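Local coordinates for protein glycosyl hydrolase family 26 (PDB 4ZXO) that probably hydrolyses the beta-1,4-mannosidic linkages of galactomannan as a family 26 beta-mannanase with a TIM-barrel fold, at residues 17-22 with 295-300; 61-66 with 82-87; 96-101 with 157-162; 202-207 with 228-233. All blocks are in the same frame, centred on the assembly; numbering follows the deposited sequence.

All four contacts belong to one parallel barrel. Interactions 2, 3 and 4 follow round its wall, with centres about 10 Å apart from 2 to 3 and from 3 to 4. Probable backbone hydrogen bonds join them: Leu-65 N lies 2.9 Å from Ser-101 O, and Phe-161 N lies 2.8 Å from Leu-204 O. Interaction 1 is about 12 Å, centre to centre, from both 3 and 4. Tyr-297 reaches across the interior, its OH 3.4 Å from Val-160 CG1, and Leu-19 CD2 is 4.0 Å from Met-97 SD. Interactions 2 and 4 do not touch. The bound potassium is about 13 Å from the side chain of Tyr-297.

Interaction 1: residues 17-22 with 295-300; sequences QNLKQA and LSYVLV
Ala-22 and Ser-296 are the closest backbone neighbours here, with their CA atoms 4.9 Å apart. On one side the chain leaves helix 10-19 through a type I turn from Leu-19 to Ala-22. On the other it turns a corner at Ser-296 and enters the strand that runs on to Val-300. The main polar link is Ser-296 OG, which donates to Leu-19 O at 2.7 Å. The hydroxyl stands above the carbonyl plane of Leu-19, 35° out of it. Ala-22 N reaches the same oxygen from the opposite face, so this turn carbonyl is gripped by two donors. The hydroxyl bond is that of one of the two deposited conformers of Ser-296. Ala-22 CB packs 3.4 Å from Leu-295 O. A water donates to both Ala-22 O and Leu-295 O and bridges the two backbones. With CG opposite its carbonyl carbon (chi1 -66°), Leu-19 brings its CD2 branch to 3.8 Å from Ser-296 CB. The same methyl meets the Tyr-297 ring obliquely and more loosely, at CD2. Around this buried contact, Pro-265 touches both Leu-19 and Ser-296. Ser-296 and Val-298 make backbone hydrogen bonds with Leu-28 of strand 27-32, and Tyr-297 with Leu-268 of strand 266-271. The contact thus fastens the end of helix 10-19 to the start of strand 295-300, between its two sheet neighbours.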
loop_
_atom_site.group_PDB
_atom_site.type_symbol
_atom_site.label_atom_id
_atom_site.label_comp_id
_atom_site.label_asym_id
_atom_site.label_seq_id
_atom_site.Cartn_x
_atom_site.Cartn_y
_atom_site.Cartn_z
ATOM N N GLN A 17 12.038 6.750 -9.540
ATOM C CA GLN A 17 12.305 6.792 -10.973
ATOM C C GLN A 17 11.960 5.440 -11.634
ATOM O O GLN A 17 11.435 5.419 -12.725
ATOM C CB GLN A 17 13.763 7.224 -11.240
ATOM C CG GLN A 17 14.025 8.727 -10.928
ATOM C CD GLN A 17 12.994 9.772 -11.531
ATOM O OE1 GLN A 17 12.439 10.613 -10.802
ATOM N NE2 GLN A 17 12.722 9.681 -12.814
ATOM N N ASN A 18 12.155 4.318 -10.935
ATOM C CA ASN A 18 11.806 3.038 -11.518
ATOM C C ASN A 18 10.287 2.817 -11.530
ATOM O O ASN A 18 9.750 2.256 -12.509
ATOM C CB ASN A 18 12.585 1.923 -10.782
ATOM C CG ASN A 18 14.039 1.859 -11.269
ATOM O OD1 ASN A 18 14.261 1.652 -12.465
ATOM N ND2 ASN A 18 14.986 2.134 -10.415
ATOM N N LEU A 19 9.569 3.315 -10.516
ATOM C CA LEU A 19 8.090 3.257 -10.570
ATOM C C LEU A 19 7.576 4.039 -11.768
ATOM O O LEU A 19 6.603 3.634 -12.428
ATOM C CB LEU A 19 7.482 3.809 -9.280
ATOM C CG LEU A 19 7.787 2.943 -8.046
ATOM C CD1 LEU A 19 7.130 3.554 -6.783
ATOM C CD2 LEU A 19 7.317 1.497 -8.243
ATOM N N LYS A 20 8.283 5.127 -12.107
ATOM C CA LYS A 20 7.871 5.961 -13.234
ATOM C C LYS A 20 8.136 5.334 -14.602
ATOM O O LYS A 20 7.666 5.855 -15.596
ATOM C CB LYS A 20 8.534 7.342 -13.160
ATOM C CG LYS A 20 7.889 8.204 -12.099
ATOM C CD LYS A 20 8.750 9.446 -11.878
ATOM C CE LYS A 20 8.111 10.345 -10.778
ATOM N NZ LYS A 20 6.936 11.354 -11.054
ATOM N N GLN A 21 8.859 4.230 -14.680
ATOM C CA GLN A 21 9.008 3.607 -15.999
ATOM C C GLN A 21 8.223 2.299 -16.082
ATOM O O GLN A 21 8.503 1.434 -16.887
ATOM C CB GLN A 21 10.471 3.385 -16.376
ATOM C CG GLN A 21 11.230 2.514 -15.474
ATOM C CD GLN A 21 12.647 2.300 -15.994
ATOM O OE1 GLN A 21 12.941 2.617 -17.162
ATOM N NE2 GLN A 21 13.540 1.774 -15.138
ATOM N N ALA A 22 7.165 2.219 -15.284
ATOM C CA ALA A 22 6.254 1.077 -15.336
ATOM C C ALA A 22 5.775 0.685 -16.724
ATOM O O ALA A 22 5.605 -0.492 -17.002
ATOM C CB ALA A 22 5.036 1.363 -14.461
ATOM N N LEU A 295 0.346 0.483 -14.751
ATOM C CA LEU A 295 0.470 0.379 -13.309
ATOM C C LEU A 295 1.896 0.067 -12.902
ATOM O O LEU A 295 2.558 -0.815 -13.502
ATOM C CB LEU A 295 -0.396 -0.751 -12.757
ATOM C CG LEU A 295 -1.883 -0.612 -13.049
ATOM C CD1 LEU A 295 -2.602 -1.751 -12.304
ATOM C CD2 LEU A 295 -2.418 0.690 -12.555
ATOM N N SER A 296 2.364 0.699 -11.819
ATOM C CA SER A 296 3.677 0.335 -11.283
ATOM C C SER A 296 3.616 -0.928 -10.455
ATOM O O SER A 296 4.602 -1.674 -10.396
ATOM C CB SER A 296 4.258 1.439 -10.421
ATOM O OG SER A 296 4.410 2.610 -11.180
ATOM N N TYR A 297 2.478 -1.138 -9.768
ATOM C CA TYR A 297 2.300 -2.361 -9.012
ATOM C C TYR A 297 0.814 -2.598 -8.759
ATOM O O TYR A 297 -0.024 -1.689 -8.945
ATOM C CB TYR A 297 3.082 -2.365 -7.681
ATOM C CG TYR A 297 2.792 -1.271 -6.660
ATOM C CD1 TYR A 297 1.918 -1.469 -5.574
ATOM C CD2 TYR A 297 3.420 -0.029 -6.786
ATOM C CE1 TYR A 297 1.729 -0.430 -4.611
ATOM C CE2 TYR A 297 3.253 0.965 -5.882
ATOM C CZ TYR A 297 2.413 0.781 -4.800
ATOM O OH TYR A 297 2.277 1.872 -3.954
ATOM N N VAL A 298 0.495 -3.846 -8.414
ATOM C CA VAL A 298 -0.854 -4.271 -8.038
ATOM C C VAL A 298 -0.688 -5.122 -6.806
ATOM O O VAL A 298 0.135 -6.064 -6.822
ATOM C CB VAL A 298 -1.582 -5.096 -9.156
ATOM C CG1 VAL A 298 -0.806 -6.276 -9.612
ATOM C CG2 VAL A 298 -2.969 -5.578 -8.669
ATOM N N LEU A 299 -1.458 -4.847 -5.757
ATOM C CA LEU A 299 -1.244 -5.545 -4.506
ATOM C C LEU A 299 -2.537 -6.165 -4.053
ATOM O O LEU A 299 -3.559 -5.492 -4.003
ATOM C CB LEU A 299 -0.732 -4.558 -3.435
ATOM C CG LEU A 299 -0.401 -5.281 -2.119
ATOM C CD1 LEU A 299 0.980 -4.920 -1.581
ATOM C CD2 LEU A 299 -1.483 -4.997 -1.119
ATOM N N VAL A 300 -2.496 -7.447 -3.716
ATOM C CA VAL A 300 -3.696 -8.101 -3.167
ATOM C C VAL A 300 -3.533 -8.265 -1.652
ATOM O O VAL A 300 -2.400 -8.331 -1.094
ATOM C CB VAL A 300 -3.982 -9.483 -3.810
ATOM C CG1 VAL A 300 -4.164 -9.336 -5.332
ATOM C CG2 VAL A 300 -2.936 -10.519 -3.429
HETATM O O HOH W 1 2.949 -1.191 -16.262
#

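Interaction 2: residues 61-66 with 82-87; sequences MSFDLG and AHLREY
Strand 61-64 and helix 82-87 run nearly antiparallel, at 165° and 10.0 Å between their axes, with Phe-63 facing Leu-84. No hydrogen bond crosses, and the contact is apolar. The side chains of Phe-63 and Leu-84 lie alongside, pointing opposite ways. The CD2 branch of Leu-84 does the touching and lies 3.6 Å from Phe-63 CD1, close also to CB and CG, where the ring joins its stem. The far end of the ring meets the next helical turn: Phe-63 CZ is 3.7 Å from Tyr-87 CB. These two side chains are roughly perpendicular. Tyr-87 has its own ring laid under the helix backbone, with His-83 O 3.2 Å above its plane and over its centre. The other branch of Leu-84 turns to the strand end. Leu-84 CD1 sits 3.5 Å from Asp-64 O. More loosely, Leu-84 CD1 lies 4.3 Å from Leu-65 CD2. Leu-84 therefore wedges its two methyls between Phe-63 and the chain that follows it. Asp-64 points away from the helix. Its OD2 accepts from Gly-66 N at 2.8 Å, which forms an Asx turn as the chain leaves the strand, while OD1 is held by Ser-101 and His-103. The pair opens a beta-alpha-beta unit: strand 60-64, helix 81-93, strand 97-101. Leu-100 of the next strand touches both Phe-63 and Leu-65. Phe-145 of helix 132-147 packs on Leu-65 and Leu-84 and closes the layer from the neighbouring helix.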
loop_
_atom_site.group_PDB
_atom_site.type_symbol
_atom_site.label_atom_id
_atom_site.label_comp_id
_atom_site.label_asym_id
_atom_site.label_seq_id
_atom_site.Cartn_x
_atom_site.Cartn_y
_atom_site.Cartn_z
ATOM N N MET A 61 5.861 -6.211 -1.107
ATOM C CA MET A 61 5.228 -6.697 0.122
ATOM C C MET A 61 4.775 -5.510 0.908
ATOM O O MET A 61 5.455 -4.477 0.917
ATOM C CB MET A 61 6.206 -7.508 0.952
ATOM C CG MET A 61 6.510 -8.835 0.291
ATOM S SD MET A 61 7.760 -9.746 1.207
ATOM C CE MET A 61 8.088 -11.070 0.024
ATOM N N SER A 62 3.592 -5.611 1.503
ATOM C CA SER A 62 3.142 -4.520 2.385
ATOM C C SER A 62 2.867 -5.066 3.761
ATOM O O SER A 62 2.595 -6.261 3.960
ATOM C CB SER A 62 1.878 -3.789 1.812
ATOM O OG SER A 62 0.803 -4.682 1.609
ATOM N N PHE A 63 2.909 -4.159 4.717
ATOM C CA PHE A 63 2.656 -4.482 6.110
ATOM C C PHE A 63 1.957 -3.282 6.718
ATOM O O PHE A 63 1.903 -2.226 6.093
ATOM C CB PHE A 63 3.960 -4.812 6.885
ATOM C CG PHE A 63 4.836 -5.853 6.208
ATOM C CD1 PHE A 63 4.633 -7.227 6.433
ATOM C CD2 PHE A 63 5.829 -5.449 5.330
ATOM C CE1 PHE A 63 5.416 -8.151 5.792
ATOM C CE2 PHE A 63 6.659 -6.367 4.678
ATOM C CZ PHE A 63 6.443 -7.735 4.902
ATOM N N ASP A 64 1.451 -3.423 7.939
ATOM C CA ASP A 64 0.688 -2.318 8.555
ATOM C C ASP A 64 1.326 -1.874 9.839
ATOM O O ASP A 64 1.832 -2.689 10.614
ATOM C CB ASP A 64 -0.753 -2.753 8.791
ATOM C CG ASP A 64 -1.717 -1.555 8.850
ATOM O OD1 ASP A 64 -2.260 -1.207 7.778
ATOM O OD2 ASP A 64 -1.850 -0.898 9.916
ATOM N N LEU A 65 1.340 -0.553 10.037
ATOM C CA LEU A 65 1.906 0.025 11.263
ATOM C C LEU A 65 0.848 0.347 12.337
ATOM O O LEU A 65 1.185 0.875 13.384
ATOM C CB LEU A 65 2.712 1.273 10.944
ATOM C CG LEU A 65 3.886 1.035 10.027
ATOM C CD1 LEU A 65 4.675 2.342 9.809
ATOM C CD2 LEU A 65 4.802 -0.131 10.525
ATOM N N GLY A 66 -0.408 -0.021 12.101
ATOM C CA GLY A 66 -1.448 0.261 13.073
ATOM C C GLY A 66 -1.064 -0.246 14.446
ATOM O O GLY A 66 -0.628 -1.405 14.601
ATOM N N ALA A 82 9.409 -5.756 15.582
ATOM C CA ALA A 82 10.759 -6.246 15.321
ATOM C C ALA A 82 10.737 -7.275 14.163
ATOM O O ALA A 82 11.669 -7.330 13.322
ATOM C CB ALA A 82 11.361 -6.854 16.582
ATOM N N HIS A 83 9.661 -8.073 14.081
ATOM C CA HIS A 83 9.516 -8.981 12.905
ATOM C C HIS A 83 9.261 -8.215 11.623
ATOM O O HIS A 83 9.883 -8.522 10.584
ATOM C CB HIS A 83 8.368 -9.978 13.086
ATOM C CG HIS A 83 8.777 -11.236 13.790
ATOM N ND1 HIS A 83 7.923 -11.927 14.627
ATOM C CD2 HIS A 83 9.915 -11.995 13.680
ATOM C CE1 HIS A 83 8.525 -13.040 15.036
ATOM N NE2 HIS A 83 9.743 -13.093 14.501
ATOM N N LEU A 84 8.388 -7.197 11.665
ATOM C CA LEU A 84 8.164 -6.378 10.452
ATOM C C LEU A 84 9.494 -5.821 9.956
ATOM O O LEU A 84 9.783 -5.826 8.744
ATOM C CB LEU A 84 7.222 -5.206 10.726
ATOM C CG LEU A 84 5.778 -5.624 11.027
ATOM C CD1 LEU A 84 4.885 -4.386 11.189
ATOM C CD2 LEU A 84 5.225 -6.502 9.901
ATOM N N ARG A 85 10.318 -5.303 10.876
ATOM C CA ARG A 85 11.605 -4.769 10.419
ATOM C C ARG A 85 12.478 -5.830 9.747
ATOM O O ARG A 85 13.048 -5.605 8.696
ATOM C CB ARG A 85 12.369 -4.132 11.565
ATOM C CG ARG A 85 13.725 -3.659 11.163
ATOM C CD ARG A 85 14.420 -3.082 12.379
ATOM N NE ARG A 85 13.643 -2.082 13.108
ATOM C CZ ARG A 85 13.070 -2.256 14.295
ATOM N NH1 ARG A 85 13.183 -3.422 14.921
ATOM N NH2 ARG A 85 12.371 -1.251 14.856
ATOM N N GLU A 86 12.497 -7.038 10.288
ATOM C CA GLU A 86 13.214 -8.140 9.636
ATOM C C GLU A 86 12.683 -8.441 8.249
ATOM O O GLU A 86 13.454 -8.589 7.302
ATOM C CB GLU A 86 13.091 -9.411 10.452
ATOM C CG GLU A 86 13.986 -9.537 11.583
ATOM C CD GLU A 86 13.905 -10.959 12.170
ATOM O OE1 GLU A 86 12.890 -11.657 11.950
ATOM O OE2 GLU A 86 14.869 -11.404 12.807
ATOM N N TYR A 87 11.355 -8.500 8.118
ATOM C CA TYR A 87 10.773 -8.872 6.828
ATOM C C TYR A 87 11.075 -7.799 5.810
ATOM O O TYR A 87 11.277 -8.093 4.612
ATOM C CB TYR A 87 9.263 -9.100 6.895
ATOM C CG TYR A 87 8.862 -10.089 7.952
ATOM C CD1 TYR A 87 9.712 -11.147 8.323
ATOM C CD2 TYR A 87 7.609 -9.975 8.606
ATOM C CE1 TYR A 87 9.329 -12.042 9.333
ATOM C CE2 TYR A 87 7.229 -10.873 9.606
ATOM C CZ TYR A 87 8.071 -11.911 9.948
ATOM O OH TYR A 87 7.702 -12.802 10.920
#

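Interaction 3: residues 96-101 with 157-162; sequences GMISLS and IPVVFR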
loop_
_atom_site.group_PDB
_atom_site.type_symbol
_atom_site.label_atom_id
_atom_site.label_comp_id
_atom_site.label_asym_id
_atom_site.label_seq_id
_atom_site.Cartn_x
_atom_site.Cartn_y
_atom_site.Cartn_z
ATOM N N GLY A 96 13.128 -6.619 -3.736
ATOM C CA GLY A 96 11.718 -6.230 -3.865
ATOM C C GLY A 96 11.414 -4.889 -3.226
ATOM O O GLY A 96 12.279 -4.274 -2.559
ATOM N N MET A 97 10.153 -4.468 -3.399
ATOM C CA MET A 97 9.661 -3.204 -2.866
ATOM C C MET A 97 8.854 -3.425 -1.587
ATOM O O MET A 97 8.287 -4.542 -1.391
ATOM C CB MET A 97 8.740 -2.494 -3.900
ATOM C CG MET A 97 8.582 -1.028 -3.611
ATOM S SD MET A 97 7.317 -0.294 -4.661
ATOM C CE MET A 97 5.864 -0.466 -3.594
ATOM N N ILE A 98 8.804 -2.387 -0.733
ATOM C CA ILE A 98 7.982 -2.407 0.466
ATOM C C ILE A 98 7.000 -1.272 0.519
ATOM O O ILE A 98 7.339 -0.161 0.208
ATOM C CB ILE A 98 8.882 -2.349 1.747
ATOM C CG1 ILE A 98 9.829 -3.549 1.821
ATOM C CG2 ILE A 98 8.029 -2.226 3.058
ATOM C CD1 ILE A 98 11.210 -3.303 1.211
ATOM N N SER A 99 5.756 -1.578 0.900
ATOM C CA SER A 99 4.790 -0.530 1.188
ATOM C C SER A 99 4.235 -0.714 2.590
ATOM O O SER A 99 4.178 -1.845 3.101
ATOM C CB SER A 99 3.646 -0.547 0.161
ATOM O OG SER A 99 2.748 0.538 0.423
ATOM N N LEU A 100 3.894 0.378 3.261
ATOM C CA LEU A 100 3.329 0.293 4.623
ATOM C C LEU A 100 2.034 1.083 4.688
ATOM O O LEU A 100 2.025 2.267 4.263
ATOM C CB LEU A 100 4.306 0.871 5.661
ATOM C CG LEU A 100 5.594 0.052 5.724
ATOM C CD1 LEU A 100 6.605 0.823 6.589
ATOM C CD2 LEU A 100 5.371 -1.327 6.349
ATOM N N SER A 101 0.976 0.458 5.175
ATOM C CA SER A 101 -0.239 1.186 5.476
ATOM C C SER A 101 -0.307 1.461 6.982
ATOM O O SER A 101 0.563 1.013 7.737
ATOM C CB SER A 101 -1.469 0.404 5.000
ATOM O OG SER A 101 -1.356 -0.948 5.385
ATOM N N ILE A 157 16.120 1.958 4.009
ATOM C CA ILE A 157 15.330 1.197 3.009
ATOM C C ILE A 157 14.152 2.042 2.593
ATOM O O ILE A 157 13.338 2.455 3.455
ATOM C CB ILE A 157 14.899 -0.120 3.610
ATOM C CG1 ILE A 157 16.167 -0.981 3.825
ATOM C CG2 ILE A 157 13.859 -0.816 2.701
ATOM C CD1 ILE A 157 15.900 -2.158 4.744
ATOM N N PRO A 158 14.027 2.311 1.270
ATOM C CA PRO A 158 12.877 3.093 0.788
ATOM C C PRO A 158 11.581 2.330 1.057
ATOM O O PRO A 158 11.530 1.100 0.975
ATOM C CB PRO A 158 13.119 3.237 -0.730
ATOM C CG PRO A 158 14.581 3.022 -0.888
ATOM C CD PRO A 158 14.919 1.946 0.161
ATOM N N VAL A 159 10.541 3.063 1.395
ATOM C CA VAL A 159 9.198 2.494 1.613
ATOM C C VAL A 159 8.154 3.385 0.962
ATOM O O VAL A 159 8.298 4.603 0.953
ATOM C CB VAL A 159 8.904 2.389 3.166
ATOM C CG1 VAL A 159 7.411 2.235 3.491
ATOM C CG2 VAL A 159 9.781 1.276 3.724
ATOM N N VAL A 160 7.131 2.774 0.372
ATOM C CA VAL A 160 5.958 3.551 -0.053
ATOM C C VAL A 160 4.986 3.564 1.113
ATOM O O VAL A 160 4.402 2.538 1.436
ATOM C CB VAL A 160 5.291 2.985 -1.305
ATOM C CG1 VAL A 160 3.997 3.787 -1.670
ATOM C CG2 VAL A 160 6.305 2.978 -2.467
ATOM N N PHE A 161 4.815 4.717 1.752
ATOM C CA PHE A 161 3.973 4.814 2.945
ATOM C C PHE A 161 2.602 5.360 2.492
ATOM O O PHE A 161 2.536 6.352 1.723
ATOM C CB PHE A 161 4.632 5.735 3.952
ATOM C CG PHE A 161 3.865 5.938 5.235
ATOM C CD1 PHE A 161 3.345 4.855 5.943
ATOM C CD2 PHE A 161 3.734 7.230 5.775
ATOM C CE1 PHE A 161 2.625 5.057 7.144
ATOM C CE2 PHE A 161 3.058 7.424 7.009
ATOM C CZ PHE A 161 2.520 6.341 7.688
ATOM N N ARG A 162 1.538 4.677 2.899
ATOM C CA ARG A 162 0.188 4.921 2.361
ATOM C C ARG A 162 -0.791 5.130 3.488
ATOM O O ARG A 162 -1.680 4.281 3.707
ATOM C CB ARG A 162 -0.206 3.691 1.491
ATOM C CG ARG A 162 -1.449 3.861 0.700
ATOM C CD ARG A 162 -1.652 2.651 -0.208
ATOM N NE ARG A 162 -1.848 1.417 0.536
ATOM C CZ ARG A 162 -3.062 0.909 0.853
ATOM N NH1 ARG A 162 -4.186 1.601 0.583
ATOM N NH2 ARG A 162 -3.154 -0.250 1.520
HETATM O O HOH W 2 10.760 -0.428 -1.145
HETATM O O HOH W 3 0.343 -0.446 1.251
HETATM O O HOH W 4 -0.980 -2.171 2.974
#
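Val-160 is gripped by strand 97-101 at both of its backbone polar atoms. Its N donates to Ile-98 O at 2.9 Å, almost straight at 171°. Its O takes two donors, Leu-100 N and the hydroxyl of Ser-99, the latter at 2.8 Å. They arrive from opposite faces of the carbonyl plane. Ser-99 can do this because OG is anti to its own N (chi1 -177°) and swings across to the partner strand. Arg-162 N then bonds to Leu-100 O at 2.8 Å, close to the line of the C=O.

The side chains alternate. Leu-100 and Val-159 share one face. Leu-100 CD1 and Val-159 CG1 are 3.5 Å apart, a tight fit. On the other face Met-97 bends at chi3 to bring CE within 3.7 Å of Val-160 CG2. Further out, one water joins Ser-99 OG to Arg-162 NE, and a second joins Ser-101 OG to NH2. Both waters lie in the guanidinium plane at its edge. The guanidinium is fixed by salt bridges to Glu-270 and Asp-235, and Ser-101 OG by Asp-64. These are adjacent parallel strands of the TIM barrel. Their C-terminal ends carry the polar cluster on the barrel's inner face, the end at which enzymes of this fold build their active sites.

Interaction 4: residues 202-207 with 228-233; sequences NVLLAY and IIDVLG
The Tyr-207 ring and the Asp-230 carboxylate are the two flat groups of this contact. Leu-232 CD2 meets the tyrosine ring obliquely, 4.3 Å from Tyr-207 CD2. Tyr-219 and Tyr-223 join the same ring edge-to-face, and Tyr-207 OH is hydrogen-bonded to the backbone O of Tyr-219. The CB of Tyr-207 rests on Ile-229 CG2 at 3.8 Å. The Asp-230 carboxylate uses the anti lone pair of OD2 to accept from Leu-205 N at 2.9 Å, nearly straight at 165°. Leu-204 CD2 lies 3.8 Å from Asp-230 OD2. Leu-205 O takes two donors, Asp-230 N at 2.8 Å and Val-231 N at 3.1 Å. Parallel pairing follows, with Tyr-207 N bonded to Val-231 O and Gly-233 N to Tyr-207 O. Ala-206 and Val-231 meet on the inner face through their CB atoms, 3.9 Å apart. Asp-230 thus bonds to both backbone polar atoms of Leu-205, through OD2 to its N and through its own N to its O. The carboxylate does the work of a strand carbonyl where strand 231-235 begins, and the peptide N-H it accepts from probably helps to stabilise its negative charge.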
loop_
_atom_site.group_PDB
_atom_site.type_symbol
_atom_site.label_atom_id
_atom_site.label_comp_id
_atom_site.label_asym_id
_atom_site.label_seq_id
_atom_site.Cartn_x
_atom_site.Cartn_y
_atom_site.Cartn_z
ATOM N N ASN A 202 13.506 8.338 3.424
ATOM C CA ASN A 202 13.296 7.073 2.726
ATOM C C ASN A 202 11.816 6.770 2.502
ATOM O O ASN A 202 11.447 5.603 2.370
ATOM C CB ASN A 202 13.951 5.912 3.515
ATOM C CG ASN A 202 13.455 5.793 4.946
ATOM O OD1 ASN A 202 13.169 6.790 5.629
ATOM N ND2 ASN A 202 13.353 4.555 5.419
ATOM N N VAL A 203 10.962 7.791 2.397
ATOM C CA VAL A 203 9.558 7.546 2.168
ATOM C C VAL A 203 9.033 8.191 0.886
ATOM O O VAL A 203 9.337 9.351 0.604
ATOM C CB VAL A 203 8.750 8.041 3.369
ATOM C CG1 VAL A 203 7.280 7.754 3.185
ATOM C CG2 VAL A 203 9.230 7.328 4.588
ATOM N N LEU A 204 8.248 7.417 0.150
ATOM C CA LEU A 204 7.393 7.918 -0.928
ATOM C C LEU A 204 5.973 7.852 -0.398
ATOM O O LEU A 204 5.609 6.846 0.188
ATOM C CB LEU A 204 7.489 7.061 -2.183
ATOM C CG LEU A 204 8.927 7.030 -2.727
ATOM C CD1 LEU A 204 9.006 6.122 -3.924
ATOM C CD2 LEU A 204 9.378 8.442 -3.091
ATOM N N LEU A 205 5.163 8.867 -0.633
ATOM C CA LEU A 205 3.788 8.854 -0.096
ATOM C C LEU A 205 2.768 8.480 -1.152
ATOM O O LEU A 205 2.793 9.025 -2.257
ATOM C CB LEU A 205 3.441 10.258 0.485
ATOM C CG LEU A 205 4.255 10.597 1.724
ATOM C CD1 LEU A 205 3.899 12.021 2.196
ATOM C CD2 LEU A 205 4.069 9.565 2.874
ATOM N N ALA A 206 1.839 7.580 -0.832
ATOM C CA ALA A 206 0.826 7.150 -1.803
ATOM C C ALA A 206 -0.570 7.543 -1.309
ATOM O O ALA A 206 -0.927 7.327 -0.125
ATOM C CB ALA A 206 0.880 5.598 -2.017
ATOM N N TYR A 207 -1.333 8.073 -2.245
ATOM C CA TYR A 207 -2.708 8.499 -2.065
ATOM C C TYR A 207 -3.612 7.397 -2.576
ATOM O O TYR A 207 -3.339 6.858 -3.658
ATOM C CB TYR A 207 -2.878 9.785 -2.868
ATOM C CG TYR A 207 -4.200 10.499 -2.910
ATOM C CD1 TYR A 207 -4.619 11.299 -1.834
ATOM C CD2 TYR A 207 -4.977 10.494 -4.089
ATOM C CE1 TYR A 207 -5.800 12.042 -1.906
ATOM C CE2 TYR A 207 -6.159 11.217 -4.179
ATOM C CZ TYR A 207 -6.550 12.035 -3.089
ATOM O OH TYR A 207 -7.706 12.770 -3.101
ATOM N N ILE A 228 3.501 16.745 -1.981
ATOM C CA ILE A 228 3.385 15.788 -0.879
ATOM C C ILE A 228 3.287 14.366 -1.423
ATOM O O ILE A 228 3.961 13.458 -0.929
ATOM C CB ILE A 228 2.145 16.135 0.004
ATOM C CG1 ILE A 228 2.434 17.444 0.761
ATOM C CG2 ILE A 228 1.833 15.017 0.978
ATOM C CD1 ILE A 228 1.251 17.993 1.497
ATOM N N ILE A 229 2.434 14.165 -2.430
ATOM C CA ILE A 229 2.119 12.817 -2.906
ATOM C C ILE A 229 3.096 12.419 -4.003
ATOM O O ILE A 229 3.423 13.212 -4.881
ATOM C CB ILE A 229 0.678 12.732 -3.440
ATOM C CG1 ILE A 229 -0.343 13.035 -2.296
ATOM C CG2 ILE A 229 0.417 11.328 -4.043
ATOM C CD1 ILE A 229 -0.224 12.037 -1.070
ATOM N N ASP A 230 3.566 11.184 -3.935
ATOM C CA ASP A 230 4.453 10.611 -4.967
ATOM C C ASP A 230 3.781 9.556 -5.849
ATOM O O ASP A 230 4.201 9.370 -6.994
ATOM C CB ASP A 230 5.676 9.972 -4.300
ATOM C CG ASP A 230 6.418 10.958 -3.493
ATOM O OD1 ASP A 230 6.915 11.928 -4.086
ATOM O OD2 ASP A 230 6.488 10.831 -2.275
ATOM N N VAL A 231 2.773 8.850 -5.320
ATOM C CA VAL A 231 2.152 7.733 -6.055
ATOM C C VAL A 231 0.646 7.888 -5.972
ATOM O O VAL A 231 0.109 8.077 -4.869
ATOM C CB VAL A 231 2.535 6.373 -5.445
ATOM C CG1 VAL A 231 1.772 5.213 -6.164
ATOM C CG2 VAL A 231 4.075 6.203 -5.451
ATOM N N LEU A 232 -0.036 7.817 -7.103
ATOM C CA LEU A 232 -1.508 7.870 -7.131
ATOM C C LEU A 232 -2.051 6.436 -7.147
ATOM O O LEU A 232 -1.780 5.679 -8.088
ATOM C CB LEU A 232 -2.012 8.649 -8.362
ATOM C CG LEU A 232 -1.560 10.102 -8.385
ATOM C CD1 LEU A 232 -2.074 10.773 -9.700
ATOM C CD2 LEU A 232 -1.996 10.870 -7.118
ATOM N N GLY A 233 -2.800 6.064 -6.119
ATOM C CA GLY A 233 -3.320 4.710 -6.044
ATOM C C GLY A 233 -4.826 4.672 -5.916
ATOM O O GLY A 233 -5.528 5.707 -5.851
#